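Exodeoxyribonuclease 10 (Escherichia coli, PDB 4FZX) degrades single- and double-stranded DNA from the 3' end as a magnesium-dependent DEDDh-family exonuclease, and binds single-stranded ends more tightly. Local coordinates at residues 15-20 against 41-46; 22-27 against 145-150; 34-39 against 133-138; 97-102 against 141-146. One frame throughout, in Å; residues are numbered along the deposited sequence.

How the contacts relate
All four contacts lie in one exonuclease fold, a five-stranded mixed sheet with helices packed on it. Strand 16-25 supplies contact 1 near its start and contact 2 at its end, their centres about 27 Å apart. Contact 3 takes the next strand, 28-36; its centre is about 9 Å from that of contact 1, and the backbones of the two strands are hydrogen-bonded between them. Helix 136-154 links contacts 2, 3 and 4: its beginning meets strand 28-36, and further along it meets helix 99-106 and then strand 16-25, with contacts 2 and 4 sharing Ala145 and Leu146. This helix carries the metal ligand Asp139; Asp6 and Glu8 lie on the central strand 2-9.

Contact 1: residues 15-20 against 41-46. With nucleotides of chain A.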
loop_
_atom_site.group_PDB
_atom_site.type_symbol
_atom_site.label_atom_id
_atom_site.label_comp_id
_atom_site.label_asym_id
_atom_site.label_seq_id
_atom_site.Cartn_x
_atom_site.Cartn_y
_atom_site.Cartn_z
ATOM N N GLY C 15 19.316 9.321 34.498
ATOM C CA GLY C 15 19.907 8.974 35.786
ATOM C C GLY C 15 19.818 7.476 36.028
ATOM O O GLY C 15 18.732 6.909 36.054
ATOM N N ILE C 16 20.967 6.837 36.195
ATOM C CA ILE C 16 21.054 5.388 36.161
ATOM C C ILE C 16 21.243 4.856 37.562
ATOM O O ILE C 16 22.153 5.304 38.279
ATOM C CB ILE C 16 22.258 4.951 35.343
ATOM C CG1 ILE C 16 22.352 5.796 34.063
ATOM C CG2 ILE C 16 22.224 3.424 35.081
ATOM C CD1 ILE C 16 21.152 5.607 33.104
ATOM N N VAL C 17 20.400 3.902 37.958
ATOM C CA VAL C 17 20.538 3.270 39.270
ATOM C C VAL C 17 20.909 1.806 39.162
ATOM O O VAL C 17 21.432 1.222 40.113
ATOM C CB VAL C 17 19.270 3.433 40.150
ATOM C CG1 VAL C 17 19.012 4.908 40.421
ATOM C CG2 VAL C 17 18.047 2.807 39.474
ATOM N N GLU C 18 20.662 1.216 37.996
ATOM C CA GLU C 18 21.082 -0.157 37.736
ATOM C C GLU C 18 21.288 -0.387 36.233
ATOM O O GLU C 18 20.528 0.103 35.409
ATOM C CB GLU C 18 20.036 -1.152 38.272
ATOM C CG GLU C 18 20.592 -2.555 38.566
ATOM C CD GLU C 18 19.578 -3.492 39.227
ATOM O OE1 GLU C 18 18.350 -3.281 39.073
ATOM O OE2 GLU C 18 20.012 -4.484 39.862
ATOM N N ILE C 19 22.264 -1.213 35.894
ATOM C CA ILE C 19 22.392 -1.706 34.540
ATOM C C ILE C 19 22.740 -3.186 34.583
ATOM O O ILE C 19 23.355 -3.675 35.555
ATOM C CB ILE C 19 23.492 -0.955 33.790
ATOM C CG1 ILE C 19 23.495 -1.345 32.308
ATOM C CG2 ILE C 19 24.869 -1.226 34.447
ATOM C CD1 ILE C 19 24.423 -0.469 31.434
ATOM N N ALA C 20 22.378 -3.896 33.524
ATOM C CA ALA C 20 22.638 -5.327 33.441
ATOM C C ALA C 20 22.642 -5.770 31.984
ATOM O O ALA C 20 22.115 -5.060 31.113
ATOM C CB ALA C 20 21.583 -6.091 34.215
ATOM N N ARG C 41 21.546 12.091 39.790
ATOM C CA ARG C 41 20.403 12.885 40.211
ATOM C C ARG C 41 19.541 12.074 41.168
ATOM O O ARG C 41 19.707 10.859 41.264
ATOM C CB ARG C 41 19.582 13.319 38.995
ATOM C CG ARG C 41 18.694 12.220 38.432
ATOM C CD ARG C 41 18.187 12.590 37.052
ATOM N NE ARG C 41 19.281 12.673 36.094
ATOM C CZ ARG C 41 19.138 13.046 34.828
ATOM N NH1 ARG C 41 17.928 13.350 34.354
ATOM N NH2 ARG C 41 20.199 13.090 34.030
ATOM N N PRO C 42 18.606 12.741 41.871
ATOM C CA PRO C 42 17.764 12.024 42.826
ATOM C C PRO C 42 16.839 11.031 42.125
ATOM O O PRO C 42 16.386 11.282 41.010
ATOM C CB PRO C 42 16.935 13.143 43.493
ATOM C CG PRO C 42 17.568 14.455 43.034
ATOM C CD PRO C 42 18.193 14.147 41.712
ATOM N N ILE C 43 16.542 9.921 42.792
ATOM C CA ILE C 43 15.569 8.964 42.288
ATOM C C ILE C 43 14.149 9.472 42.564
ATOM O O ILE C 43 13.788 9.726 43.719
ATOM C CB ILE C 43 15.734 7.606 42.986
ATOM C CG1 ILE C 43 17.151 7.072 42.802
ATOM C CG2 ILE C 43 14.680 6.608 42.510
ATOM C CD1 ILE C 43 17.517 6.016 43.817
ATOM N N SER C 44 13.333 9.562 41.521
ATOM C CA SER C 44 11.944 9.993 41.677
ATOM C C SER C 44 11.083 8.910 42.313
ATOM O O SER C 44 11.304 7.729 42.091
ATOM C CB SER C 44 11.355 10.399 40.330
ATOM O OG SER C 44 11.022 9.255 39.555
ATOM N N PRO C 45 10.067 9.316 43.084
ATOM C CA PRO C 45 9.222 8.325 43.761
ATOM C C PRO C 45 8.440 7.457 42.779
ATOM O O PRO C 45 8.123 6.308 43.079
ATOM C CB PRO C 45 8.260 9.187 44.609
ATOM C CG PRO C 45 8.475 10.616 44.156
ATOM C CD PRO C 45 9.859 10.681 43.610
ATOM N N GLN C 46 8.126 8.009 41.614
ATOM C CA GLN C 46 7.468 7.260 40.574
ATOM C C GLN C 46 8.384 6.136 40.055
ATOM O O GLN C 46 7.959 4.995 39.928
ATOM C CB GLN C 46 7.037 8.210 39.446
ATOM C CG GLN C 46 6.077 7.614 38.421
ATOM C CD GLN C 46 5.410 8.685 37.522
ATOM O OE1 GLN C 46 6.088 9.431 36.796
ATOM N NE2 GLN C 46 4.076 8.740 37.559
ATOM P P DG A 17 11.607 -0.029 31.727
ATOM O OP1 DG A 17 12.705 -0.969 32.021
ATOM O OP2 DG A 17 10.217 -0.511 31.838
ATOM O "O5'" DG A 17 11.766 1.282 32.604
ATOM C "C5'" DG A 17 13.036 1.897 32.697
ATOM C "C4'" DG A 17 13.085 2.926 33.806
ATOM O "O4'" DG A 17 12.300 4.055 33.402
ATOM C "C3'" DG A 17 12.523 2.509 35.159
ATOM O "O3'" DG A 17 13.560 1.893 35.903
ATOM C "C2'" DG A 17 12.130 3.852 35.775
ATOM C "C1'" DG A 17 11.725 4.657 34.544
ATOM N N9 DG A 17 10.302 4.633 34.300
ATOM C C8 DG A 17 9.612 3.682 33.588
ATOM N N7 DG A 17 8.339 3.922 33.527
ATOM C C5 DG A 17 8.196 5.116 34.228
ATOM C C6 DG A 17 7.035 5.866 34.481
ATOM O O6 DG A 17 5.884 5.607 34.098
ATOM N N1 DG A 17 7.311 7.004 35.244
ATOM C C2 DG A 17 8.573 7.371 35.692
ATOM N N2 DG A 17 8.658 8.505 36.424
ATOM N N3 DG A 17 9.673 6.658 35.462
ATOM C C4 DG A 17 9.393 5.554 34.728
#
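Arg41 reaches back over the backbone of Gly15, at the entrance to strand 16-25. From CB the chain leaves with CG placed between the backbone N and the carbonyl carbon (chi1 78°). CD then comes within 4.2 Å of Gly15 CA, and after a bend at chi3 NE lies 3.7 Å from Gly15 N. At the tip, CZ is 3.7 Å and NH2 3.9 Å from that same Gly15 N: one face of the guanidinium lies over it, with the nitrogen toward the rim. NE and NH2 are hydrogen-bonded to the chain just beyond the segments, and it is a face of the group that meets Gly15. Glycine suits this place doubly: phi is positive, and a CB would collide with Arg41 CG. Replacing Arg41 by an alanine takes away the guanidinium and would probably leave Gly15 N without its cover and the partners of NE and NH2 without their donors.

Deeper in, Val17 CG1 rests on Ile43 CG1 at 3.7 Å, two branched apolar side chains crossing at an angle and joined there by His51 of the next helix. Ser44 is the N-cap of that helix, OG bonded to Ala47 N. Two residues on, in the first turn, Gln46 extends to the bound DNA: its OE1 takes N2 of DG17 of chain A at 2.8 Å and, more weakly, N1 of the same guanine at 3.1 Å. Behind Val17 the strand is kinked, since Val17 and Glu18 both face Glu8, a sodium ligand here: a classic beta bulge beside the metal site of a DEDDh exonuclease.

Contact 2: residues 22-27 against 145-150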
loop_
_atom_site.group_PDB
_atom_site.type_symbol
_atom_site.label_atom_id
_atom_site.label_comp_id
_atom_site.label_asym_id
_atom_site.label_seq_id
_atom_site.Cartn_x
_atom_site.Cartn_y
_atom_site.Cartn_z
ATOM N N VAL C 22 22.700 -9.740 29.398
ATOM C CA VAL C 22 23.038 -11.121 29.108
ATOM C C VAL C 22 23.393 -11.236 27.634
ATOM O O VAL C 22 23.062 -10.351 26.829
ATOM C CB VAL C 22 21.866 -12.060 29.419
ATOM C CG1 VAL C 22 21.675 -12.194 30.922
ATOM C CG2 VAL C 22 20.586 -11.548 28.747
ATOM N N ASP C 23 24.065 -12.321 27.271
ATOM C CA ASP C 23 24.382 -12.549 25.870
ATOM C C ASP C 23 23.544 -13.699 25.366
ATOM O O ASP C 23 23.302 -14.676 26.094
ATOM C CB ASP C 23 25.885 -12.836 25.686
ATOM C CG ASP C 23 26.769 -11.655 26.088
ATOM O OD1 ASP C 23 26.261 -10.520 26.186
ATOM O OD2 ASP C 23 27.973 -11.865 26.358
ATOM N N VAL C 24 23.040 -13.561 24.147
ATOM C CA VAL C 24 22.390 -14.669 23.465
ATOM C C VAL C 24 23.325 -15.216 22.392
ATOM O O VAL C 24 23.752 -14.488 21.502
ATOM C CB VAL C 24 21.026 -14.253 22.851
ATOM C CG1 VAL C 24 20.423 -15.404 22.043
ATOM C CG2 VAL C 24 20.048 -13.806 23.956
ATOM N N ILE C 25 23.735 -16.466 22.570
ATOM C CA ILE C 25 24.650 -17.150 21.651
ATOM C C ILE C 25 24.029 -18.511 21.334
ATOM O O ILE C 25 23.816 -19.314 22.234
ATOM C CB ILE C 25 26.055 -17.392 22.309
ATOM C CG1 ILE C 25 26.572 -16.116 22.994
ATOM C CG2 ILE C 25 27.068 -17.923 21.269
ATOM C CD1 ILE C 25 28.010 -16.203 23.523
ATOM N N ASP C 26 23.694 -18.745 20.067
ATOM C CA ASP C 26 23.219 -20.059 19.640
ATOM C C ASP C 26 21.977 -20.447 20.419
ATOM O O ASP C 26 21.872 -21.563 20.931
ATOM C CB ASP C 26 24.316 -21.117 19.821
ATOM C CG ASP C 26 25.519 -20.900 18.873
ATOM O OD1 ASP C 26 25.331 -20.330 17.766
ATOM O OD2 ASP C 26 26.651 -21.304 19.243
ATOM N N GLY C 27 21.062 -19.494 20.556
ATOM C CA GLY C 27 19.795 -19.722 21.236
ATOM C C GLY C 27 19.898 -19.981 22.731
ATOM O O GLY C 27 18.918 -20.378 23.364
ATOM N N ALA C 145 14.717 -13.902 26.500
ATOM C CA ALA C 145 13.733 -14.938 26.147
ATOM C C ALA C 145 12.831 -14.471 25.006
ATOM O O ALA C 145 12.525 -15.227 24.089
ATOM C CB ALA C 145 12.889 -15.348 27.379
ATOM N N LEU C 146 12.408 -13.214 25.063
ATOM C CA LEU C 146 11.601 -12.648 24.000
ATOM C C LEU C 146 12.356 -12.601 22.667
ATOM O O LEU C 146 11.783 -12.868 21.616
ATOM C CB LEU C 146 11.128 -11.250 24.384
ATOM C CG LEU C 146 10.445 -10.459 23.270
ATOM C CD1 LEU C 146 9.194 -11.194 22.742
ATOM C CD2 LEU C 146 10.114 -9.036 23.729
ATOM N N LEU C 147 13.643 -12.275 22.715
ATOM C CA LEU C 147 14.431 -12.144 21.502
ATOM C C LEU C 147 14.651 -13.516 20.859
ATOM O O LEU C 147 14.543 -13.670 19.642
ATOM C CB LEU C 147 15.777 -11.475 21.808
ATOM C CG LEU C 147 16.829 -11.639 20.701
ATOM C CD1 LEU C 147 16.512 -10.733 19.482
ATOM C CD2 LEU C 147 18.212 -11.382 21.231
ATOM N N ILE C 148 14.876 -14.527 21.687
ATOM C CA ILE C 148 15.060 -15.883 21.181
ATOM C C ILE C 148 13.791 -16.359 20.483
ATOM O O ILE C 148 13.845 -16.908 19.374
ATOM C CB ILE C 148 15.472 -16.883 22.304
ATOM C CG1 ILE C 148 16.904 -16.608 22.746
ATOM C CG2 ILE C 148 15.345 -18.346 21.806
ATOM C CD1 ILE C 148 17.273 -17.202 24.081
ATOM N N ASP C 149 12.649 -16.085 21.110
ATOM C CA ASP C 149 11.338 -16.386 20.530
ATOM C C ASP C 149 11.154 -15.671 19.190
ATOM O O ASP C 149 10.759 -16.286 18.193
ATOM C CB ASP C 149 10.239 -15.983 21.520
ATOM C CG ASP C 149 8.839 -16.163 20.967
ATOM O OD1 ASP C 149 8.585 -17.128 20.220
ATOM O OD2 ASP C 149 7.963 -15.361 21.342
ATOM N N ILE C 150 11.479 -14.382 19.156
ATOM C CA ILE C 150 11.380 -13.611 17.919
ATOM C C ILE C 150 12.213 -14.236 16.777
ATOM O O ILE C 150 11.777 -14.265 15.627
ATOM C CB ILE C 150 11.821 -12.135 18.137
ATOM C CG1 ILE C 150 10.739 -11.353 18.881
ATOM C CG2 ILE C 150 12.169 -11.471 16.806
ATOM C CD1 ILE C 150 11.171 -9.973 19.306
#
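Val24 meets helix 136-154 with both its methyls, which divide the work. CG1, anti to the backbone N (chi1 175°), meets Ile148 CG1 at 3.8 Å, while Val24 CG2 turns to Leu147 CD2 at 4.1 Å, so that two successive helix residues straddle one valine. This is the closely packed half: Val24 and Leu147 are buried, and both also touch Ile4 of the neighbouring strand 2-9. Beta-branched valine and isoleucine put bulk close to the backbone, while Leu147 reaches in from its CG branch; none has a polar side-chain atom to satisfy.

The other side is the exposed one, where a single methyl faces one backbone carbonyl. The end of Ile148, CD1, passes beyond the valine and lies 3.6 Å from Gly27 O, a carbon-oxygen approach with no polar bond in it. Gly27 is exposed, and its positive phi (67°) is a conformation that residues with a CB adopt less readily. Asp26 before it also has positive phi, and the two fit a type I' turn, the tight two-residue link of a beta hairpin.

The contact thus seats a long helix against the hairpin of strands 16-25 and 28-36, the sheet-and-helix layering of the RNase H-like fold.

Contact 3: residues 34-39 against 133-138; sequences SHLVRP and HHRALY
Ser34 and Leu36 of edge strand 28-36 meet Leu137 and Arg135 where helix 136-154 begins, at the H-x4-D signature of DEDDh exonucleases, into which His134 and Asp139 fit. Asp139, a sodium ligand in this structure, accepts from His134 N and His133 ND1 through OD1, tying the loop to the helix.

Arg135 stands at the N-cap position. Its side chain folds back with bends at chi2 and chi3 (-68° and -58°), which bring the guanidinium back toward strand 28-36 and Glu18. There NH2 makes a salt bridge with Glu18 OE2, and Glu18 OE1 takes the first helical amide, that of Ala136; one carboxylate therefore holds both the arginine and the start of the helix. Leu36 adds an apolar flank: its CD2 approaches Arg135 NH2 obliquely, at 4.1 Å. Leu36 leaves the strand across the contact, and the length of a leucine lets CD2 come nearer.

Small side chains allow the helix to come near at the other end. Ala136 rests on Ala20 of strand 16-25, and Ser34 directs its CB at the helix, where it lies 4.1 Å from Leu137 CB.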
loop_
_atom_site.group_PDB
_atom_site.type_symbol
_atom_site.label_atom_id
_atom_site.label_comp_id
_atom_site.label_asym_id
_atom_site.label_seq_id
_atom_site.Cartn_x
_atom_site.Cartn_y
_atom_site.Cartn_z
ATOM N N SER C 34 25.528 -7.543 36.099
ATOM C CA SER C 34 24.719 -6.433 36.598
ATOM C C SER C 34 25.500 -5.561 37.545
ATOM O O SER C 34 26.382 -6.032 38.273
ATOM C CB SER C 34 23.450 -6.935 37.297
ATOM O OG SER C 34 23.769 -7.797 38.378
ATOM N N HIS C 35 25.168 -4.283 37.545
ATOM C CA HIS C 35 25.719 -3.377 38.527
ATOM C C HIS C 35 24.605 -2.472 39.001
ATOM O O HIS C 35 23.880 -1.878 38.171
ATOM C CB HIS C 35 26.815 -2.499 37.908
ATOM C CG HIS C 35 28.006 -3.263 37.436
ATOM N ND1 HIS C 35 28.033 -3.924 36.225
ATOM C CD2 HIS C 35 29.196 -3.513 38.032
ATOM C CE1 HIS C 35 29.207 -4.514 36.080
ATOM N NE2 HIS C 35 29.938 -4.261 37.152
ATOM N N LEU C 36 24.546 -2.269 40.318
ATOM C CA LEU C 36 23.890 -1.093 40.854
ATOM C C LEU C 36 24.785 0.116 40.654
ATOM O O LEU C 36 26.007 0.023 40.794
ATOM C CB LEU C 36 23.575 -1.280 42.337
ATOM C CG LEU C 36 22.396 -2.205 42.613
ATOM C CD1 LEU C 36 22.537 -2.871 43.994
ATOM C CD2 LEU C 36 21.091 -1.416 42.496
ATOM N N VAL C 37 24.163 1.265 40.445
ATOM C CA VAL C 37 24.868 2.429 39.978
ATOM C C VAL C 37 24.410 3.660 40.755
ATOM O O VAL C 37 23.210 3.835 41.005
ATOM C CB VAL C 37 24.592 2.675 38.482
ATOM C CG1 VAL C 37 25.177 4.027 38.041
ATOM C CG2 VAL C 37 25.134 1.534 37.650
ATOM N N ARG C 38 25.367 4.508 41.124
ATOM C CA ARG C 38 25.055 5.787 41.735
ATOM C C ARG C 38 24.596 6.801 40.685
ATOM O O ARG C 38 25.328 7.117 39.776
ATOM C CB ARG C 38 26.276 6.317 42.472
ATOM C CG ARG C 38 26.006 7.516 43.361
ATOM C CD ARG C 38 27.302 7.958 43.986
ATOM N NE ARG C 38 27.155 9.150 44.814
ATOM C CZ ARG C 38 28.175 9.780 45.391
ATOM N NH1 ARG C 38 29.421 9.343 45.211
ATOM N NH2 ARG C 38 27.957 10.856 46.137
ATOM N N PRO C 39 23.370 7.310 40.814
ATOM C CA PRO C 39 22.830 8.131 39.734
ATOM C C PRO C 39 23.334 9.577 39.795
ATOM O O PRO C 39 23.823 10.015 40.826
ATOM C CB PRO C 39 21.324 8.088 39.998
ATOM C CG PRO C 39 21.230 7.943 41.477
ATOM C CD PRO C 39 22.384 7.079 41.888
ATOM N N HIS C 133 10.732 -8.428 38.734
ATOM C CA HIS C 133 10.399 -7.605 37.589
ATOM C C HIS C 133 10.801 -6.150 37.841
ATOM O O HIS C 133 10.580 -5.601 38.930
ATOM C CB HIS C 133 8.894 -7.741 37.291
ATOM C CG HIS C 133 8.440 -7.021 36.055
ATOM N ND1 HIS C 133 9.277 -6.755 34.988
ATOM C CD2 HIS C 133 7.217 -6.555 35.700
ATOM C CE1 HIS C 133 8.591 -6.136 34.041
ATOM N NE2 HIS C 133 7.333 -6.032 34.435
ATOM N N HIS C 134 11.519 -5.578 36.883
ATOM C CA HIS C 134 12.000 -4.196 36.987
ATOM C C HIS C 134 13.300 -4.073 37.779
ATOM O O HIS C 134 13.754 -2.967 38.068
ATOM C CB HIS C 134 10.933 -3.282 37.585
ATOM C CG HIS C 134 9.626 -3.332 36.865
ATOM N ND1 HIS C 134 9.469 -2.869 35.578
ATOM C CD2 HIS C 134 8.410 -3.778 37.258
ATOM C CE1 HIS C 134 8.210 -3.024 35.207
ATOM N NE2 HIS C 134 7.545 -3.567 36.211
ATOM N N ARG C 135 13.938 -5.201 38.066
ATOM C CA ARG C 135 15.361 -5.178 38.358
ATOM C C ARG C 135 16.103 -5.576 37.101
ATOM O O ARG C 135 15.686 -6.485 36.393
ATOM C CB ARG C 135 15.711 -6.085 39.536
ATOM C CG ARG C 135 15.120 -5.611 40.896
ATOM C CD ARG C 135 15.752 -4.288 41.395
ATOM N NE ARG C 135 17.205 -4.399 41.539
ATOM C CZ ARG C 135 17.830 -4.898 42.603
ATOM N NH1 ARG C 135 17.142 -5.264 43.682
ATOM N NH2 ARG C 135 19.152 -4.990 42.606
ATOM N N ALA C 136 17.168 -4.844 36.789
ATOM C CA ALA C 136 17.745 -4.887 35.460
ATOM C C ALA C 136 18.048 -6.298 34.964
ATOM O O ALA C 136 17.662 -6.641 33.850
ATOM C CB ALA C 136 18.987 -4.004 35.383
ATOM N N LEU C 137 18.740 -7.112 35.775
ATOM C CA LEU C 137 19.135 -8.453 35.330
ATOM C C LEU C 137 17.926 -9.339 35.098
ATOM O O LEU C 137 17.896 -10.140 34.164
ATOM C CB LEU C 137 20.104 -9.127 36.319
ATOM C CG LEU C 137 20.749 -10.411 35.785
ATOM C CD1 LEU C 137 21.601 -10.123 34.533
ATOM C CD2 LEU C 137 21.570 -11.150 36.839
ATOM N N TYR C 138 16.905 -9.168 35.929
ATOM C CA TYR C 138 15.665 -9.910 35.764
ATOM C C TYR C 138 15.034 -9.606 34.407
ATOM O O TYR C 138 14.734 -10.527 33.628
ATOM C CB TYR C 138 14.710 -9.569 36.906
ATOM C CG TYR C 138 13.489 -10.437 36.970
ATOM C CD1 TYR C 138 12.455 -10.282 36.050
ATOM C CD2 TYR C 138 13.351 -11.402 37.966
ATOM C CE1 TYR C 138 11.322 -11.067 36.117
ATOM C CE2 TYR C 138 12.215 -12.201 38.036
ATOM C CZ TYR C 138 11.204 -12.020 37.113
ATOM O OH TYR C 138 10.085 -12.823 37.160
#

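Contact 4: residues 97-102 against 141-146. With nucleotides of chain A.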
loop_
_atom_site.group_PDB
_atom_site.type_symbol
_atom_site.label_atom_id
_atom_site.label_comp_id
_atom_site.label_asym_id
_atom_site.label_seq_id
_atom_site.Cartn_x
_atom_site.Cartn_y
_atom_site.Cartn_z
ATOM N N ILE C 97 19.395 -3.067 18.484
ATOM C CA ILE C 97 18.221 -3.797 18.049
ATOM C C ILE C 97 17.109 -3.603 19.076
ATOM O O ILE C 97 17.348 -3.668 20.291
ATOM C CB ILE C 97 18.538 -5.280 17.859
ATOM C CG1 ILE C 97 19.401 -5.465 16.602
ATOM C CG2 ILE C 97 17.266 -6.102 17.764
ATOM C CD1 ILE C 97 20.136 -6.809 16.539
ATOM N N CYS C 98 15.918 -3.263 18.592
ATOM C CA CYS C 98 14.782 -3.046 19.478
ATOM C C CYS C 98 13.776 -4.195 19.398
ATOM O O CYS C 98 13.196 -4.430 18.353
ATOM C CB CYS C 98 14.094 -1.727 19.143
ATOM S SG CYS C 98 12.755 -1.336 20.279
ATOM N N THR C 99 13.583 -4.920 20.496
ATOM C CA THR C 99 12.618 -6.022 20.502
ATOM C C THR C 99 11.175 -5.547 20.469
ATOM O O THR C 99 10.276 -6.294 20.081
ATOM C CB THR C 99 12.812 -6.978 21.671
ATOM O OG1 THR C 99 12.912 -6.245 22.902
ATOM C CG2 THR C 99 14.049 -7.841 21.457
HETATM N N MSE C 100 10.960 -4.285 20.805
HETATM C CA MSE C 100 9.629 -3.709 20.721
HETATM C C MSE C 100 9.211 -3.513 19.278
HETATM O O MSE C 100 8.126 -3.921 18.871
HETATM C CB MSE C 100 9.562 -2.378 21.470
HETATM C CG MSE C 100 8.154 -1.834 21.577
HETATM SE SE MSE C 100 8.130 -0.007 22.282
HETATM C CE MSE C 100 8.368 -0.474 24.140
ATOM N N LYS C 101 10.072 -2.865 18.511
ATOM C CA LYS C 101 9.838 -2.714 17.093
ATOM C C LYS C 101 9.703 -4.082 16.456
ATOM O O LYS C 101 8.872 -4.277 15.580
ATOM C CB LYS C 101 10.978 -1.939 16.439
ATOM C CG LYS C 101 10.957 -0.456 16.755
ATOM C CD LYS C 101 12.233 0.233 16.313
ATOM C CE LYS C 101 12.001 1.714 16.087
ATOM N NZ LYS C 101 11.453 1.994 14.718
ATOM N N LEU C 102 10.554 -5.018 16.858
ATOM C CA LEU C 102 10.495 -6.348 16.263
ATOM C C LEU C 102 9.152 -7.029 16.543
ATOM O O LEU C 102 8.535 -7.599 15.644
ATOM C CB LEU C 102 11.654 -7.221 16.746
ATOM C CG LEU C 102 13.059 -6.771 16.334
ATOM C CD1 LEU C 102 14.127 -7.705 16.891
ATOM C CD2 LEU C 102 13.169 -6.656 14.817
ATOM N N TYR C 141 16.683 -11.141 31.298
ATOM C CA TYR C 141 16.271 -12.521 31.036
ATOM C C TYR C 141 14.932 -12.604 30.319
ATOM O O TYR C 141 14.733 -13.460 29.451
ATOM C CB TYR C 141 16.238 -13.331 32.336
ATOM C CG TYR C 141 17.592 -13.878 32.699
ATOM C CD1 TYR C 141 18.053 -15.060 32.131
ATOM C CD2 TYR C 141 18.470 -13.144 33.492
ATOM C CE1 TYR C 141 19.313 -15.554 32.412
ATOM C CE2 TYR C 141 19.750 -13.617 33.763
ATOM C CZ TYR C 141 20.154 -14.837 33.227
ATOM O OH TYR C 141 21.414 -15.327 33.489
ATOM N N ILE C 142 14.032 -11.685 30.653
ATOM C CA ILE C 142 12.737 -11.599 29.985
ATOM C C ILE C 142 12.936 -11.204 28.522
ATOM O O ILE C 142 12.436 -11.860 27.616
ATOM C CB ILE C 142 11.824 -10.542 30.662
ATOM C CG1 ILE C 142 11.562 -10.902 32.130
ATOM C CG2 ILE C 142 10.525 -10.389 29.887
ATOM C CD1 ILE C 142 11.075 -12.317 32.354
ATOM N N THR C 143 13.728 -10.165 28.303
ATOM C CA THR C 143 13.921 -9.625 26.969
ATOM C C THR C 143 14.714 -10.601 26.105
ATOM O O THR C 143 14.346 -10.855 24.963
ATOM C CB THR C 143 14.599 -8.258 27.029
ATOM O OG1 THR C 143 13.812 -7.394 27.855
ATOM C CG2 THR C 143 14.750 -7.630 25.630
ATOM N N ALA C 144 15.707 -11.253 26.703
ATOM C CA ALA C 144 16.465 -12.282 26.000
ATOM C C ALA C 144 15.550 -13.426 25.577
ATOM O O ALA C 144 15.582 -13.860 24.418
ATOM C CB ALA C 144 17.614 -12.804 26.871
ATOM N N ALA C 145 14.717 -13.902 26.500
ATOM C CA ALA C 145 13.733 -14.938 26.147
ATOM C C ALA C 145 12.831 -14.471 25.006
ATOM O O ALA C 145 12.525 -15.227 24.089
ATOM C CB ALA C 145 12.889 -15.348 27.379
ATOM N N LEU C 146 12.408 -13.214 25.063
ATOM C CA LEU C 146 11.601 -12.648 24.000
ATOM C C LEU C 146 12.356 -12.601 22.667
ATOM O O LEU C 146 11.783 -12.868 21.616
ATOM C CB LEU C 146 11.128 -11.250 24.384
ATOM C CG LEU C 146 10.445 -10.459 23.270
ATOM C CD1 LEU C 146 9.194 -11.194 22.742
ATOM C CD2 LEU C 146 10.114 -9.036 23.729
ATOM P P DG A 15 1.784 0.557 26.440
ATOM O OP1 DG A 15 1.402 -0.858 26.558
ATOM O OP2 DG A 15 1.365 1.505 27.496
ATOM O "O5'" DG A 15 3.375 0.625 26.305
ATOM C "C5'" DG A 15 4.044 -0.244 25.401
ATOM C "C4'" DG A 15 5.484 0.193 25.220
ATOM O "O4'" DG A 15 5.552 1.434 24.468
ATOM C "C3'" DG A 15 6.237 0.457 26.515
ATOM O "O3'" DG A 15 6.861 -0.747 26.905
ATOM C "C2'" DG A 15 7.273 1.492 26.100
ATOM C "C1'" DG A 15 6.574 2.262 24.984
ATOM N N9 DG A 15 5.914 3.464 25.464
ATOM C C8 DG A 15 4.802 3.513 26.263
ATOM N N7 DG A 15 4.402 4.735 26.504
ATOM C C5 DG A 15 5.300 5.534 25.809
ATOM C C6 DG A 15 5.360 6.940 25.721
ATOM O O6 DG A 15 4.583 7.757 26.242
ATOM N N1 DG A 15 6.434 7.370 24.932
ATOM C C2 DG A 15 7.331 6.511 24.304
ATOM N N2 DG A 15 8.330 7.092 23.604
ATOM N N3 DG A 15 7.277 5.177 24.402
ATOM C C4 DG A 15 6.236 4.771 25.161
#
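Thr99, the first residue of helix 99-106, directs its CB at helix 136-154 and is met there by Thr143 and Leu146, one turn apart. Its OG1 lies between the backbone N and the carbonyl carbon (chi1 49°), on the side where Thr143 CG2 approaches to 3.6 Å. The two threonines cross at a slant, hydroxyl of one against methyl of the other. Leu146, obliquely set as well, brings CD2 to 4.0 Å from Thr99 CB and equally near OG1. CD2 thus covers both the CB and the hydroxyl oxygen of Thr99.

The hydroxyls have other partners. Thr99 OG1 is hydrogen-bonded to His80 ND1. Thr143 turns its OG1 back along its own helix to the carbonyl of Asp139, and that rotation, with CG2 anti to the backbone N, presents the methyl to Thr99.

Just before Thr99, Cys98 caps the helix: its SG accepts from Lys101 N at 3.6 Å in a nearly straight bond (170°). Met100, built as selenomethionine, points away from helix 136-154 and brings SE to 3.7 Å from O4' of DG15 of chain A, while Lys101 NZ forms a salt bridge with a DNA phosphate.

The chemistry is thus split: methyls of Thr143 and Leu146 face CB and OG1 of Thr99, and each buried hydroxyl has its polar partner outside the contact, His80 or the carbonyl of the sodium ligand Asp139, so the joint itself needs no polar bond.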